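Local coordinates for putative cytosolic protein (Geobacillus zalihae, PDB 6AHX) that probably senses copper and represses transcription of a copper-responsive operon, as CsoR copper sensors do, at residues A[37-42]-A[47-52]; A[27-32]-A[58-63]. All blocks are in the same frame, centred on the assembly; numbering follows the deposited sequence.

Interaction 1: residues A[37-42]-A[47-52]; sequences KEMAAE and PDILLQ
Met39 reaches from helix 20-41 across to the first turns of helix 46-70 and makes most of this contact, touching Asp48, Ile49 and Gln52 along one face. The two short helical segments run antiparallel at 166°, with axes 10.0 Å apart, just where the chain turns back to form the helical hairpin of a CsoR-type repressor. The contacts across it are of two kinds: aliphatic carbon on carbon, and the thioether end against the methylene carbons of two polar residues.

The aliphatic part belongs to Ile49. Its CG1 lies 3.9 Å from CB of Met39, and its CD1 passes beyond that side chain to the backbone of Ala40, with CD1 of Ile49 3.6 Å from CA of Ala40. Ile49 CG1 points away from its own carbonyl carbon (chi1 -66°) and the chain stays extended from there, which carries the terminal methyl that far. The methyl of Ala40 is a looser neighbour of the same CD1 at 4.1 Å.

The thioether part begins where Met39 bends at chi3 (76°). This turns CE over the start of helix 46-70, where it meets CB of Asp48 at 3.6 Å and also touches Ile49, while SD of Met39 rests 4.0 Å from CG of Gln52. Met39 crosses Asp48 and Gln52 at about a right angle, touching the methylene carbon of each and not its polar end. The carboxylate of Asp48 forms a salt bridge with Arg44 in the connecting turn. From the second subunit, Leu26 packs on Ala40 and Tyr18 on Ile49.

With neither hydrogen bonds nor charge pairs between the segments, the turn end of the hairpin is packed by van der Waals contact alone. Met39 and Ile49 stand level, CA to CA 6.8 Å, and such apolar contact makes few directional demands.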
loop_
_atom_site.group_PDB
_atom_site.type_symbol
_atom_site.label_atom_id
_atom_site.label_comp_id
_atom_site.label_asym_id
_atom_site.label_seq_id
_atom_site.Cartn_x
_atom_site.Cartn_y
_atom_site.Cartn_z
ATOM N N LYS A 37 9.982 -1.010 1.862
ATOM C CA LYS A 37 10.547 -1.169 3.218
ATOM C C LYS A 37 12.089 -1.478 3.192
ATOM O O LYS A 37 12.877 -0.900 3.967
ATOM C CB LYS A 37 9.764 -2.267 3.949
ATOM C CG LYS A 37 10.260 -2.567 5.362
ATOM C CD LYS A 37 9.674 -3.836 5.893
ATOM C CE LYS A 37 10.356 -4.993 5.196
ATOM N NZ LYS A 37 9.710 -6.263 5.647
ATOM N N GLU A 38 12.488 -2.355 2.271
ATOM C CA GLU A 38 13.853 -2.737 2.161
ATOM C C GLU A 38 14.632 -1.640 1.519
ATOM O O GLU A 38 15.755 -1.447 1.883
ATOM C CB GLU A 38 14.015 -4.053 1.426
ATOM C CG GLU A 38 13.507 -5.262 2.194
ATOM C CD GLU A 38 13.273 -6.518 1.314
ATOM O OE1 GLU A 38 12.859 -7.563 1.897
ATOM O OE2 GLU A 38 13.478 -6.492 0.046
ATOM N N MET A 39 14.062 -0.897 0.597
ATOM C CA MET A 39 14.745 0.269 0.083
ATOM C C MET A 39 15.087 1.261 1.168
ATOM O O MET A 39 16.170 1.813 1.195
ATOM C CB MET A 39 13.871 1.000 -0.964
ATOM C CG MET A 39 13.709 0.259 -2.300
ATOM S SD MET A 39 12.519 1.051 -3.420
ATOM C CE MET A 39 13.514 2.417 -3.963
ATOM N N ALA A 40 14.125 1.548 2.028
ATOM C CA ALA A 40 14.330 2.436 3.160
ATOM C C ALA A 40 15.392 1.886 4.091
ATOM O O ALA A 40 16.327 2.565 4.452
ATOM C CB ALA A 40 13.011 2.674 3.929
ATOM N N ALA A 41 15.274 0.631 4.448
ATOM C CA ALA A 41 16.264 -0.005 5.320
ATOM C C ALA A 41 17.686 0.036 4.772
ATOM O O ALA A 41 18.582 0.167 5.546
ATOM C CB ALA A 41 15.876 -1.425 5.606
ATOM N N GLU A 42 17.862 -0.052 3.454
ATOM C CA GLU A 42 19.154 0.087 2.753
ATOM C C GLU A 42 19.593 1.517 2.424
ATOM O O GLU A 42 20.671 1.705 1.851
ATOM C CB GLU A 42 19.124 -0.644 1.426
ATOM C CG GLU A 42 18.774 -2.102 1.503
ATOM C CD GLU A 42 18.416 -2.699 0.138
ATOM O OE1 GLU A 42 18.757 -2.067 -0.904
ATOM O OE2 GLU A 42 17.787 -3.804 0.115
ATOM N N PRO A 47 14.019 10.069 -3.707
ATOM C CA PRO A 47 13.074 10.096 -4.860
ATOM C C PRO A 47 12.689 8.703 -5.409
ATOM O O PRO A 47 11.549 8.507 -5.840
ATOM C CB PRO A 47 13.815 10.929 -5.922
ATOM C CG PRO A 47 14.979 11.572 -5.212
ATOM C CD PRO A 47 15.310 10.685 -4.040
ATOM N N ASP A 48 13.611 7.762 -5.316
ATOM C CA ASP A 48 13.349 6.372 -5.675
ATOM C C ASP A 48 12.229 5.821 -4.803
ATOM O O ASP A 48 11.306 5.136 -5.267
ATOM C CB ASP A 48 14.611 5.472 -5.440
ATOM C CG ASP A 48 15.830 5.917 -6.281
ATOM O OD1 ASP A 48 15.852 7.037 -6.796
ATOM O OD2 ASP A 48 16.777 5.153 -6.434
ATOM N N ILE A 49 12.365 6.079 -3.510
ATOM C CA ILE A 49 11.421 5.610 -2.520
ATOM C C ILE A 49 10.058 6.236 -2.741
ATOM O O ILE A 49 9.043 5.512 -2.797
ATOM C CB ILE A 49 11.956 5.780 -1.100
ATOM C CG1 ILE A 49 13.191 4.858 -0.893
ATOM C CG2 ILE A 49 10.860 5.475 -0.082
ATOM C CD1 ILE A 49 13.784 4.863 0.510
ATOM N N LEU A 50 10.034 7.545 -2.957
ATOM C CA LEU A 50 8.772 8.245 -3.060
ATOM C C LEU A 50 8.093 7.928 -4.374
ATOM O O LEU A 50 6.891 7.893 -4.430
ATOM C CB LEU A 50 8.998 9.758 -2.980
ATOM C CG LEU A 50 9.427 10.299 -1.611
ATOM C CD1 LEU A 50 9.431 11.813 -1.736
ATOM C CD2 LEU A 50 8.582 9.866 -0.422
ATOM N N LEU A 51 8.875 7.668 -5.410
ATOM C CA LEU A 51 8.332 7.120 -6.645
ATOM C C LEU A 51 7.565 5.833 -6.463
ATOM O O LEU A 51 6.501 5.664 -7.017
ATOM C CB LEU A 51 9.468 6.852 -7.663
ATOM C CG LEU A 51 9.039 6.718 -9.111
ATOM C CD1 LEU A 51 8.846 8.127 -9.683
ATOM C CD2 LEU A 51 10.031 5.895 -9.929
ATOM N N GLN A 52 8.113 4.938 -5.648
ATOM C CA GLN A 52 7.512 3.626 -5.446
ATOM C C GLN A 52 6.326 3.727 -4.541
ATOM O O GLN A 52 5.327 3.060 -4.818
ATOM C CB GLN A 52 8.539 2.619 -4.931
ATOM C CG GLN A 52 9.682 2.379 -5.907
ATOM C CD GLN A 52 9.252 1.976 -7.309
ATOM O OE1 GLN A 52 8.159 1.460 -7.540
ATOM N NE2 GLN A 52 10.083 2.306 -8.266
#

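Interaction 2: residues A[27-32]-A[58-63]; sequences ARIEGH and KALDST
Ile29 overlaps Ala59, Leu60 and Thr63 with its branches, filling the middle of the antiparallel helical hairpin from which the CsoR-type helical bundle is built. The segments meet at 166° with axes 10.6 Å apart, and Ile29 is the one residue of 27-32 that makes close contact. Its CG1 sits 3.9 Å from CB of Ala59, whose small methyl lets the isoleucine come up against the opposing helix. CG2 of Ile29 lies 4.0 Å from CD2 of Leu60. The near-extended chi2 of 160° helps carry CD1 of Ile29 on across the interface to 3.8 Å from OG1 of Thr63, with CB of Ala59 and CD2 of Leu60 as further neighbours.

All four residues are buried. The second subunit packs on this layer as well, with its Val33 against Ile29 and its Val56 against Leu60, so the hairpin core runs into the dimer interface.

The hydroxyl among these hydrocarbons is satisfied within its own helix: Thr63 OG1 donates to O of Ala59 at 2.8 Å, tilted 33° from the carbonyl plane, while Thr63 N reaches that oxygen from the opposite face.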
loop_
_atom_site.group_PDB
_atom_site.type_symbol
_atom_site.label_atom_id
_atom_site.label_comp_id
_atom_site.label_asym_id
_atom_site.label_seq_id
_atom_site.Cartn_x
_atom_site.Cartn_y
_atom_site.Cartn_z
ATOM N N ALA A 27 -1.543 -9.435 -3.513
ATOM C CA ALA A 27 -0.239 -10.103 -3.224
ATOM C C ALA A 27 1.008 -9.418 -3.796
ATOM O O ALA A 27 2.033 -9.314 -3.112
ATOM C CB ALA A 27 -0.247 -11.556 -3.613
ATOM N N ARG A 28 0.876 -8.901 -4.999
ATOM C CA ARG A 28 1.914 -8.089 -5.646
ATOM C C ARG A 28 2.202 -6.756 -4.932
ATOM O O ARG A 28 3.366 -6.387 -4.738
ATOM C CB ARG A 28 1.538 -7.820 -7.120
ATOM C CG ARG A 28 2.099 -8.919 -8.030
ATOM C CD ARG A 28 1.668 -8.952 -9.502
ATOM N NE ARG A 28 0.976 -7.789 -10.104
ATOM C CZ ARG A 28 -0.293 -7.784 -10.603
ATOM N NH1 ARG A 28 -1.116 -8.866 -10.552
ATOM N NH2 ARG A 28 -0.776 -6.657 -11.176
ATOM N N ILE A 29 1.127 -6.065 -4.565
ATOM C CA ILE A 29 1.226 -4.828 -3.835
ATOM C C ILE A 29 1.891 -5.118 -2.513
ATOM O O ILE A 29 2.741 -4.369 -2.068
ATOM C CB ILE A 29 -0.139 -4.161 -3.617
ATOM C CG1 ILE A 29 -0.746 -3.690 -4.920
ATOM C CG2 ILE A 29 0.038 -2.932 -2.717
ATOM C CD1 ILE A 29 -2.202 -3.481 -4.832
ATOM N N GLU A 30 1.553 -6.252 -1.904
ATOM C CA GLU A 30 2.266 -6.674 -0.679
ATOM C C GLU A 30 3.798 -6.766 -0.848
ATOM O O GLU A 30 4.529 -6.135 -0.080
ATOM C CB GLU A 30 1.671 -7.976 -0.154
ATOM C CG GLU A 30 2.197 -8.344 1.223
ATOM C CD GLU A 30 1.959 -9.769 1.607
ATOM O OE1 GLU A 30 0.984 -10.371 1.091
ATOM O OE2 GLU A 30 2.727 -10.228 2.483
ATOM N N GLY A 31 4.266 -7.517 -1.865
ATOM C CA GLY A 31 5.704 -7.664 -2.157
ATOM C C GLY A 31 6.360 -6.327 -2.495
ATOM O O GLY A 31 7.531 -6.066 -2.244
ATOM N N HIS A 32 5.576 -5.453 -3.072
ATOM C CA HIS A 32 6.052 -4.137 -3.511
ATOM C C HIS A 32 6.325 -3.293 -2.263
ATOM O O HIS A 32 7.397 -2.719 -2.115
ATOM C CB HIS A 32 5.017 -3.576 -4.481
ATOM C CG HIS A 32 5.482 -2.418 -5.301
ATOM N ND1 HIS A 32 6.667 -1.742 -5.077
ATOM C CD2 HIS A 32 4.867 -1.765 -6.283
ATOM C CE1 HIS A 32 6.750 -0.720 -5.891
ATOM N NE2 HIS A 32 5.675 -0.726 -6.647
ATOM N N LYS A 58 -1.259 4.213 -6.422
ATOM C CA LYS A 58 -1.964 4.060 -7.680
ATOM C C LYS A 58 -2.470 2.632 -7.908
ATOM O O LYS A 58 -3.614 2.482 -8.300
ATOM C CB LYS A 58 -1.043 4.529 -8.778
ATOM C CG LYS A 58 -1.683 4.561 -10.125
ATOM C CD LYS A 58 -0.680 5.071 -11.162
ATOM C CE LYS A 58 -1.392 5.503 -12.459
ATOM N NZ LYS A 58 -0.757 4.834 -13.638
ATOM N N ALA A 59 -1.666 1.611 -7.596
ATOM C CA ALA A 59 -2.041 0.219 -7.721
ATOM C C ALA A 59 -3.192 -0.109 -6.807
ATOM O O ALA A 59 -4.133 -0.840 -7.195
ATOM C CB ALA A 59 -0.856 -0.672 -7.385
ATOM N N LEU A 60 -3.137 0.439 -5.598
ATOM C CA LEU A 60 -4.217 0.249 -4.621
ATOM C C LEU A 60 -5.546 0.913 -5.080
ATOM O O LEU A 60 -6.622 0.347 -4.966
ATOM C CB LEU A 60 -3.809 0.766 -3.221
ATOM C CG LEU A 60 -2.876 -0.131 -2.364
ATOM C CD1 LEU A 60 -2.200 0.669 -1.262
ATOM C CD2 LEU A 60 -3.552 -1.355 -1.719
ATOM N N ASP A 61 -5.450 2.119 -5.565
ATOM C CA ASP A 61 -6.554 2.807 -6.188
ATOM C C ASP A 61 -7.149 1.990 -7.343
ATOM O O ASP A 61 -8.328 1.790 -7.375
ATOM C CB ASP A 61 -6.113 4.186 -6.639
ATOM C CG ASP A 61 -7.257 4.979 -7.273
ATOM O OD1 ASP A 61 -8.183 5.346 -6.583
ATOM O OD2 ASP A 61 -7.276 5.186 -8.492
ATOM N N SER A 62 -6.351 1.414 -8.220
ATOM C CA SER A 62 -6.911 0.588 -9.289
ATOM C C SER A 62 -7.575 -0.674 -8.842
ATOM O O SER A 62 -8.602 -1.079 -9.374
ATOM C CB SER A 62 -5.832 0.214 -10.276
ATOM O OG SER A 62 -5.454 1.444 -10.827
ATOM N N THR A 63 -6.945 -1.319 -7.898
ATOM C CA THR A 63 -7.512 -2.465 -7.277
ATOM C C THR A 63 -8.866 -2.195 -6.601
ATOM O O THR A 63 -9.728 -2.999 -6.737
ATOM C CB THR A 63 -6.494 -3.082 -6.282
ATOM O OG1 THR A 63 -5.308 -3.349 -7.009
ATOM C CG2 THR A 63 -7.028 -4.353 -5.696
#

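Overall arrangement
Both contacts join helix 20-41 to helix 46-70, and residues 37-52, which hold interaction 1, fall between the two segments of interaction 2 in the sequence. Their centres are 16 Å apart: interaction 2 lies about 1 Å from the centre of the chain, whereas interaction 1 is 15 Å out, near the turn. They meet through one side-chain pair, OE1 of Gln52 packing against CE1 of His32 at 3.1 Å. The dimer ties them together too, since Glu30 of one subunit forms a salt bridge with Lys37 of the other. Both segment pairs therefore border the subunit interface, interaction 2 buried at the middle of the chain, interaction 1 partly buried toward the turn.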